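Orotidine 5'-phosphate decarboxylase (Lactobacillus acidophilus, PDB 3TFX) probably catalyses the decarboxylation of orotidine 5'-monophosphate to uridine 5'-monophosphate, the last step of de novo UMP synthesis, and forms a homodimer. Local coordinates at residues F60-M65 with F86-A91. Sequence-based numbering, arbitrary orientation.
Sequences FLDLKM and FTTVHA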
loop_
_atom_site.group_PDB
_atom_site.type_symbol
_atom_site.label_atom_id
_atom_site.label_comp_id
_atom_site.label_asym_id
_atom_site.label_seq_id
_atom_site.Cartn_x
_atom_site.Cartn_y
_atom_site.Cartn_z
ATOM N N PHE A 60 -3.290 -1.931 -14.772
ATOM C CA PHE A 60 -3.789 -2.244 -13.444
ATOM C C PHE A 60 -2.629 -1.880 -12.525
ATOM O O PHE A 60 -1.645 -2.607 -12.443
ATOM C CB PHE A 60 -4.188 -3.740 -13.393
ATOM C CG PHE A 60 -4.551 -4.278 -12.022
ATOM C CD1 PHE A 60 -4.641 -3.464 -10.891
ATOM C CD2 PHE A 60 -4.812 -5.629 -11.875
ATOM C CE1 PHE A 60 -4.974 -4.009 -9.640
ATOM C CE2 PHE A 60 -5.149 -6.180 -10.638
ATOM C CZ PHE A 60 -5.230 -5.371 -9.518
ATOM N N LEU A 61 -2.717 -0.715 -11.878
ATOM C CA LEU A 61 -1.694 -0.313 -10.915
ATOM C C LEU A 61 -2.045 -0.811 -9.515
ATOM O O LEU A 61 -2.917 -0.252 -8.832
ATOM C CB LEU A 61 -1.477 1.206 -10.925
ATOM C CG LEU A 61 -0.399 1.756 -9.983
ATOM C CD1 LEU A 61 0.918 0.973 -10.078
ATOM C CD2 LEU A 61 -0.168 3.203 -10.291
ATOM N N ASP A 62 -1.333 -1.854 -9.098
ATOM C CA ASP A 62 -1.715 -2.671 -7.962
ATOM C C ASP A 62 -0.844 -2.374 -6.735
ATOM O O ASP A 62 0.106 -3.114 -6.430
ATOM C CB ASP A 62 -1.617 -4.142 -8.376
ATOM C CG ASP A 62 -2.066 -5.113 -7.286
ATOM O OD1 ASP A 62 -2.572 -4.685 -6.217
ATOM O OD2 ASP A 62 -1.902 -6.325 -7.518
ATOM N N LEU A 63 -1.199 -1.303 -6.028
ATOM C CA LEU A 63 -0.438 -0.811 -4.876
ATOM C C LEU A 63 -1.126 -1.048 -3.524
ATOM O O LEU A 63 -0.544 -0.721 -2.483
ATOM C CB LEU A 63 -0.166 0.683 -5.058
ATOM C CG LEU A 63 1.123 1.219 -5.688
ATOM C CD1 LEU A 63 1.930 0.209 -6.523
ATOM C CD2 LEU A 63 0.851 2.532 -6.455
ATOM N N LYS A 64 -2.352 -1.584 -3.548
ATOM C CA LYS A 64 -3.101 -2.000 -2.338
ATOM C C LYS A 64 -3.104 -0.945 -1.215
ATOM O O LYS A 64 -2.683 -1.214 -0.081
ATOM C CB LYS A 64 -2.609 -3.360 -1.807
ATOM C CG LYS A 64 -2.578 -4.478 -2.858
ATOM C CD LYS A 64 -2.379 -5.854 -2.231
ATOM C CE LYS A 64 -2.421 -6.971 -3.305
ATOM N NZ LYS A 64 -1.446 -6.738 -4.440
HETATM N N MSE A 65 -3.566 0.257 -1.531
HETATM C CA MSE A 65 -3.468 1.352 -0.558
HETATM C C MSE A 65 -4.179 0.974 0.727
HETATM O O MSE A 65 -5.291 0.415 0.692
HETATM C CB MSE A 65 -4.006 2.649 -1.136
HETATM C CG MSE A 65 -3.091 3.266 -2.180
HETATM SE SE MSE A 65 -3.938 4.794 -3.054
HETATM C CE MSE A 65 -5.332 3.806 -4.031
ATOM N N PHE A 86 -7.319 0.052 -13.539
ATOM C CA PHE A 86 -7.697 -0.624 -12.292
ATOM C C PHE A 86 -6.663 -0.267 -11.245
ATOM O O PHE A 86 -5.475 -0.150 -11.561
ATOM C CB PHE A 86 -7.653 -2.169 -12.403
ATOM C CG PHE A 86 -8.710 -2.797 -13.297
ATOM C CD1 PHE A 86 -9.740 -2.056 -13.872
ATOM C CD2 PHE A 86 -8.689 -4.172 -13.510
ATOM C CE1 PHE A 86 -10.703 -2.683 -14.693
ATOM C CE2 PHE A 86 -9.633 -4.793 -14.307
ATOM C CZ PHE A 86 -10.640 -4.048 -14.906
ATOM N N THR A 87 -7.105 -0.153 -9.996
ATOM C CA THR A 87 -6.208 0.004 -8.865
ATOM C C THR A 87 -6.812 -0.655 -7.611
ATOM O O THR A 87 -8.029 -0.821 -7.529
ATOM C CB THR A 87 -5.870 1.501 -8.650
ATOM O OG1 THR A 87 -4.544 1.619 -8.139
ATOM C CG2 THR A 87 -6.827 2.169 -7.720
ATOM N N THR A 88 -5.970 -1.021 -6.649
ATOM C CA THR A 88 -6.402 -1.728 -5.434
ATOM C C THR A 88 -6.302 -0.944 -4.114
ATOM O O THR A 88 -5.445 -0.068 -3.949
ATOM C CB THR A 88 -5.598 -3.043 -5.245
ATOM O OG1 THR A 88 -4.219 -2.795 -5.543
ATOM C CG2 THR A 88 -6.125 -4.129 -6.140
ATOM N N VAL A 89 -7.197 -1.290 -3.187
ATOM C CA VAL A 89 -7.142 -0.891 -1.768
ATOM C C VAL A 89 -7.442 -2.099 -0.881
ATOM O O VAL A 89 -8.077 -3.067 -1.326
ATOM C CB VAL A 89 -8.159 0.254 -1.397
ATOM C CG1 VAL A 89 -7.815 1.564 -2.097
ATOM C CG2 VAL A 89 -9.605 -0.156 -1.697
ATOM N N HIS A 90 -7.001 -2.034 0.374
ATOM C CA HIS A 90 -7.373 -3.023 1.385
ATOM C C HIS A 90 -8.750 -2.763 1.990
ATOM O O HIS A 90 -8.994 -1.680 2.547
ATOM C CB HIS A 90 -6.307 -3.079 2.489
ATOM C CG HIS A 90 -5.177 -4.006 2.169
ATOM N ND1 HIS A 90 -5.253 -5.366 2.378
ATOM C CD2 HIS A 90 -3.964 -3.777 1.617
ATOM C CE1 HIS A 90 -4.127 -5.933 1.982
ATOM N NE2 HIS A 90 -3.329 -4.990 1.518
ATOM N N ALA A 91 -9.654 -3.743 1.864
ATOM C CA ALA A 91 -10.955 -3.696 2.542
ATOM C C ALA A 91 -10.774 -3.669 4.064
ATOM O O ALA A 91 -11.579 -3.078 4.772
ATOM C CB ALA A 91 -11.832 -4.893 2.150
HETATM O O HOH W 1 -3.382 0.735 -5.654
#
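T88 reaches across to D62 with its hydroxyl: OG1 donates to D62 OD1 over 2.6 Å and accepts from the K64 amide N at 3.0 Å. The same carboxylate oxygen takes K64 NZ at 2.9 Å on its syn side, while T88 OG1 meets it on the anti side, from the opposite face of the carboxylate plane; both bonds lie well out of that plane. D62 OD2 pairs with K35, and K64 NZ with D67 of the second subunit, a charged network that probably helps fix how each group is turned. T88 CG2 abuts the edge of the F60 ring, 3.7 Å from CE1, and F60 CD1 rests on F86 CB. An alanine in place of T88 would remove the hydroxyl and is likely to leave the K64 amide without this acceptor and D62 OD1 with one donor fewer. The two strands are neighbours in the parallel TIM barrel, joined through helix 69-80 as a beta-alpha-beta unit, and 60-65 carries D62 to M65, four of the predicted substrate-binding residues, K64 being the predicted proton donor. On the helix-facing side, T87 OG1 donates to L61 O (2.6 Å) in the carbonyl plane, and a water joins T87 OG1, T88 O and L63 N. Bent at chi3 (-68°), M65, present as selenomethionine, brings CE to V89 CG1 at 3.9 Å. Past it, the H90 ring turns its edge to K64 O, and NE2 bonds to H66 O of the second subunit.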